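PDB 4GUA: Non-structural polyprotein, which joins the nsP2 cysteine protease, which cleaves the viral polyprotein, to the macro and zinc-binding domains of nsP3 in one precursor. Local coordinates for residues D515-L527 / K531-F544. Sequence-based numbering, arbitrary orientation.
Sequences DDELVWIHPDSCL and KGFSTTKGKLYSYF. With SO4 (sulfate ion), chain J.
Trp520 N donates to Lys539 O at 2.8 Å, and Lys539 N to Leu518 O at 3.1 Å. The other edge of the same strand pairs with residues 533-534: Val519 N binds Gly532 O, Val519 O accepts from Ser534 N, and Ile521 N reaches Ser534 O (2.8 Å). The result is a short two-stranded parallel sheet in the nsP3 zinc-binding region, with Lys539 bonded to the second edge of strand 519-520.

The link 535-538, which joins strand 533-534 to Lys539, passes over one face of the Trp520 indole. With CG anti to the backbone N (chi1 -169°), the ring lies beneath this backbone; Lys537 CA makes a CH-pi contact 3.8 Å from the centroid of the six-membered ring, and Gly538 O meets the ring edge in plane. The indole NE1 has a weak, bent bond to Thr535 O (118°). Ser534 OG forms an ST turn, accepting from Thr536 N at 3.2 Å and also donating to a bound sulfate, probably from the crystallisation liquor.

Val519 and Phe533 project from the face opposite Trp520 and Ser534, and Val519 CB lies 3.7 Å from Phe533 CD1. Leu527 CD1 makes a CH-pi contact over one face of the Phe533 ring, and also packs against Phe544 CE1 (3.6 Å).

Towards nsP2, Lys539 NZ forms a salt bridge with Asp279 of helix 275-286 and Asp516 with Lys249 of helix 237-257, both in the methyltransferase-like part, while Glu517 pairs with Arg101 in the protease region. At the other end, Ser525 OG and Cys526 N bond to Glu614 of helix 613-621, so the small sheet sits between these helices.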
# COMPACT_ATOMS: atom_id res chain seq x y z
N ASP A 515 -1.42 6.25 12.34
CA ASP A 515 -1.01 5.02 13.02
C ASP A 515 -0.57 4.04 11.95
O ASP A 515 -1.39 3.41 11.30
CB ASP A 515 -2.18 4.44 13.82
CG ASP A 515 -1.73 3.40 14.84
OD1 ASP A 515 -0.55 3.01 14.82
OD2 ASP A 515 -2.57 2.99 15.68
N ASP A 516 0.74 3.89 11.82
CA ASP A 516 1.30 3.04 10.78
C ASP A 516 1.52 1.61 11.26
O ASP A 516 1.80 0.73 10.45
CB ASP A 516 2.59 3.64 10.24
CG ASP A 516 3.57 4.02 11.33
OD1 ASP A 516 3.13 4.28 12.47
OD2 ASP A 516 4.78 4.07 11.04
N GLU A 517 1.40 1.38 12.57
CA GLU A 517 1.51 0.03 13.11
C GLU A 517 0.18 -0.73 13.03
O GLU A 517 0.17 -1.94 12.78
CB GLU A 517 2.04 0.05 14.54
CG GLU A 517 1.00 0.38 15.61
CD GLU A 517 1.17 -0.42 16.89
OE1 GLU A 517 2.10 -1.25 16.99
OE2 GLU A 517 0.36 -0.19 17.82
N LEU A 518 -0.93 -0.02 13.17
CA LEU A 518 -2.23 -0.66 13.33
C LEU A 518 -2.60 -1.60 12.18
O LEU A 518 -2.50 -1.25 11.01
CB LEU A 518 -3.34 0.38 13.48
CG LEU A 518 -4.70 -0.15 13.94
CD1 LEU A 518 -4.60 -0.81 15.31
CD2 LEU A 518 -5.73 0.96 13.95
N VAL A 519 -3.02 -2.81 12.56
CA VAL A 519 -3.48 -3.81 11.61
C VAL A 519 -4.98 -4.05 11.75
O VAL A 519 -5.48 -4.21 12.86
CB VAL A 519 -2.76 -5.14 11.82
CG1 VAL A 519 -3.38 -6.21 10.93
CG2 VAL A 519 -1.28 -4.98 11.53
N TRP A 520 -5.68 -4.08 10.63
CA TRP A 520 -7.11 -4.33 10.65
C TRP A 520 -7.36 -5.83 10.65
O TRP A 520 -6.93 -6.53 9.74
CB TRP A 520 -7.75 -3.67 9.43
CG TRP A 520 -9.24 -3.61 9.45
CD1 TRP A 520 -10.09 -4.43 10.12
CD2 TRP A 520 -10.07 -2.67 8.75
NE1 TRP A 520 -11.39 -4.07 9.88
CE2 TRP A 520 -11.41 -2.99 9.04
CE3 TRP A 520 -9.80 -1.59 7.90
CZ2 TRP A 520 -12.48 -2.27 8.52
CZ3 TRP A 520 -10.87 -0.88 7.38
CH2 TRP A 520 -12.18 -1.22 7.69
N ILE A 521 -8.08 -6.32 11.65
CA ILE A 521 -8.29 -7.76 11.82
C ILE A 521 -9.75 -8.16 11.72
O ILE A 521 -10.66 -7.34 11.91
CB ILE A 521 -7.75 -8.27 13.17
CG1 ILE A 521 -8.27 -7.40 14.32
CG2 ILE A 521 -6.23 -8.31 13.17
CD1 ILE A 521 -8.03 -7.98 15.72
N HIS A 522 -9.98 -9.43 11.41
CA HIS A 522 -11.32 -10.00 11.39
C HIS A 522 -11.98 -9.87 12.78
O HIS A 522 -11.31 -10.03 13.80
CB HIS A 522 -11.23 -11.47 10.96
CG HIS A 522 -12.55 -12.10 10.67
ND1 HIS A 522 -13.22 -12.88 11.58
CD2 HIS A 522 -13.33 -12.05 9.56
CE1 HIS A 522 -14.36 -13.29 11.04
NE2 HIS A 522 -14.45 -12.80 9.82
N PRO A 523 -13.29 -9.59 12.82
CA PRO A 523 -13.99 -9.37 14.10
C PRO A 523 -13.92 -10.56 15.08
O PRO A 523 -13.92 -10.36 16.30
CB PRO A 523 -15.44 -9.13 13.66
CG PRO A 523 -15.34 -8.66 12.25
CD PRO A 523 -14.17 -9.39 11.66
N ASP A 524 -13.88 -11.77 14.55
CA ASP A 524 -13.80 -12.98 15.37
C ASP A 524 -12.36 -13.35 15.75
O ASP A 524 -12.11 -14.39 16.34
CB ASP A 524 -14.47 -14.16 14.66
CG ASP A 524 -15.92 -13.87 14.28
OD1 ASP A 524 -16.53 -12.98 14.91
OD2 ASP A 524 -16.43 -14.53 13.35
N SER A 525 -11.41 -12.50 15.37
CA SER A 525 -10.01 -12.72 15.73
C SER A 525 -9.82 -12.71 17.24
O SER A 525 -10.46 -11.95 17.95
CB SER A 525 -9.13 -11.65 15.09
OG SER A 525 -7.77 -11.81 15.47
N CYS A 526 -8.90 -13.55 17.70
CA CYS A 526 -8.53 -13.61 19.11
C CYS A 526 -7.53 -12.50 19.46
O CYS A 526 -7.10 -12.37 20.60
CB CYS A 526 -7.93 -14.96 19.45
SG CYS A 526 -6.25 -15.19 18.82
N LEU A 527 -7.15 -11.71 18.46
CA LEU A 527 -6.23 -10.61 18.68
C LEU A 527 -7.00 -9.37 19.08
O LEU A 527 -6.42 -8.35 19.44
CB LEU A 527 -5.39 -10.34 17.43
CG LEU A 527 -4.34 -11.39 17.08
CD1 LEU A 527 -3.82 -11.20 15.67
CD2 LEU A 527 -3.19 -11.33 18.07
N LYS A 531 -3.11 -4.41 21.72
CA LYS A 531 -2.62 -3.14 21.21
C LYS A 531 -1.94 -3.45 19.88
O LYS A 531 -1.22 -4.43 19.76
CB LYS A 531 -1.65 -2.48 22.21
CG LYS A 531 -1.20 -1.06 21.82
CD LYS A 531 -2.11 0.04 22.43
CE LYS A 531 -1.76 1.48 21.98
NZ LYS A 531 -0.71 2.15 22.83
N GLY A 532 -2.19 -2.61 18.89
CA GLY A 532 -1.64 -2.80 17.56
C GLY A 532 -2.61 -3.41 16.57
O GLY A 532 -2.34 -3.45 15.37
N PHE A 533 -3.76 -3.88 17.06
CA PHE A 533 -4.77 -4.50 16.20
C PHE A 533 -6.15 -3.91 16.46
O PHE A 533 -6.48 -3.54 17.58
CB PHE A 533 -4.81 -6.01 16.42
CG PHE A 533 -3.50 -6.70 16.20
CD1 PHE A 533 -3.11 -7.07 14.92
CD2 PHE A 533 -2.65 -6.97 17.26
CE1 PHE A 533 -1.90 -7.71 14.71
CE2 PHE A 533 -1.44 -7.60 17.06
CZ PHE A 533 -1.06 -7.97 15.78
N SER A 534 -6.95 -3.84 15.40
CA SER A 534 -8.29 -3.27 15.49
C SER A 534 -9.28 -3.94 14.54
O SER A 534 -8.94 -4.33 13.43
CB SER A 534 -8.24 -1.77 15.19
OG SER A 534 -9.55 -1.27 14.96
N THR A 535 -10.52 -4.06 15.01
CA THR A 535 -11.61 -4.65 14.24
C THR A 535 -12.22 -3.67 13.24
O THR A 535 -12.76 -4.09 12.22
CB THR A 535 -12.72 -5.14 15.18
OG1 THR A 535 -12.24 -6.25 15.95
CG2 THR A 535 -13.97 -5.55 14.41
N THR A 536 -12.19 -2.39 13.56
CA THR A 536 -12.81 -1.37 12.72
C THR A 536 -11.89 -0.60 11.77
O THR A 536 -12.38 0.15 10.92
CB THR A 536 -13.51 -0.33 13.62
OG1 THR A 536 -12.53 0.39 14.38
CG2 THR A 536 -14.49 -1.01 14.56
N LYS A 537 -10.57 -0.79 11.86
CA LYS A 537 -9.65 0.03 11.05
C LYS A 537 -8.20 -0.48 11.03
O LYS A 537 -7.85 -1.41 11.75
CB LYS A 537 -9.70 1.47 11.57
CG LYS A 537 -9.36 1.61 13.04
CD LYS A 537 -9.40 3.06 13.52
CE LYS A 537 -9.12 3.16 15.03
NZ LYS A 537 -9.31 4.54 15.58
N GLY A 538 -7.37 0.19 10.23
CA GLY A 538 -5.98 -0.20 10.04
C GLY A 538 -5.63 -0.77 8.66
O GLY A 538 -6.44 -0.76 7.74
N LYS A 539 -4.39 -1.24 8.53
CA LYS A 539 -3.90 -1.78 7.27
C LYS A 539 -4.44 -3.19 7.00
O LYS A 539 -4.83 -3.91 7.92
CB LYS A 539 -2.37 -1.80 7.25
CG LYS A 539 -1.75 -2.87 8.14
CD LYS A 539 -0.24 -2.87 8.05
CE LYS A 539 0.38 -2.02 9.14
NZ LYS A 539 1.83 -2.30 9.25
N LEU A 540 -4.49 -3.56 5.72
CA LEU A 540 -5.17 -4.78 5.28
C LEU A 540 -4.26 -5.99 5.02
O LEU A 540 -4.75 -7.06 4.61
CB LEU A 540 -5.99 -4.45 4.04
CG LEU A 540 -7.14 -3.49 4.34
CD1 LEU A 540 -7.76 -2.95 3.07
CD2 LEU A 540 -8.21 -4.15 5.21
N TYR A 541 -2.97 -5.84 5.27
CA TYR A 541 -2.00 -6.91 5.06
C TYR A 541 -1.02 -6.99 6.22
O TYR A 541 -0.55 -5.97 6.71
CB TYR A 541 -1.21 -6.68 3.76
CG TYR A 541 -2.06 -6.32 2.56
CD1 TYR A 541 -2.63 -7.31 1.77
CD2 TYR A 541 -2.26 -5.00 2.20
CE1 TYR A 541 -3.39 -6.99 0.66
CE2 TYR A 541 -3.03 -4.67 1.09
CZ TYR A 541 -3.59 -5.67 0.33
OH TYR A 541 -4.36 -5.35 -0.77
N SER A 542 -0.72 -8.19 6.68
CA SER A 542 0.27 -8.35 7.73
C SER A 542 0.90 -9.74 7.72
O SER A 542 0.28 -10.71 7.27
CB SER A 542 -0.38 -8.09 9.09
OG SER A 542 0.61 -8.00 10.10
N TYR A 543 2.13 -9.84 8.21
CA TYR A 543 2.74 -11.14 8.47
C TYR A 543 2.50 -11.62 9.91
O TYR A 543 2.82 -12.75 10.25
CB TYR A 543 4.23 -11.11 8.20
CG TYR A 543 4.60 -11.14 6.73
CD1 TYR A 543 4.61 -12.34 6.03
CD2 TYR A 543 4.98 -9.98 6.06
CE1 TYR A 543 4.95 -12.38 4.71
CE2 TYR A 543 5.33 -10.02 4.74
CZ TYR A 543 5.32 -11.22 4.07
OH TYR A 543 5.67 -11.28 2.74
N PHE A 544 1.96 -10.74 10.76
CA PHE A 544 1.66 -11.09 12.14
C PHE A 544 2.90 -11.55 12.89
O PHE A 544 2.80 -12.38 13.80
CB PHE A 544 0.58 -12.17 12.21
CG PHE A 544 -0.76 -11.68 11.76
CD1 PHE A 544 -1.60 -11.04 12.65
CD2 PHE A 544 -1.15 -11.81 10.44
CE1 PHE A 544 -2.83 -10.56 12.24
CE2 PHE A 544 -2.38 -11.34 10.02
CZ PHE A 544 -3.22 -10.71 10.92
S SO4 J . -11.36 -3.04 18.50
O1 SO4 J . -11.77 -2.74 19.86
O2 SO4 J . -10.19 -3.92 18.52
O3 SO4 J . -12.46 -3.73 17.82
O4 SO4 J . -11.06 -1.79 17.80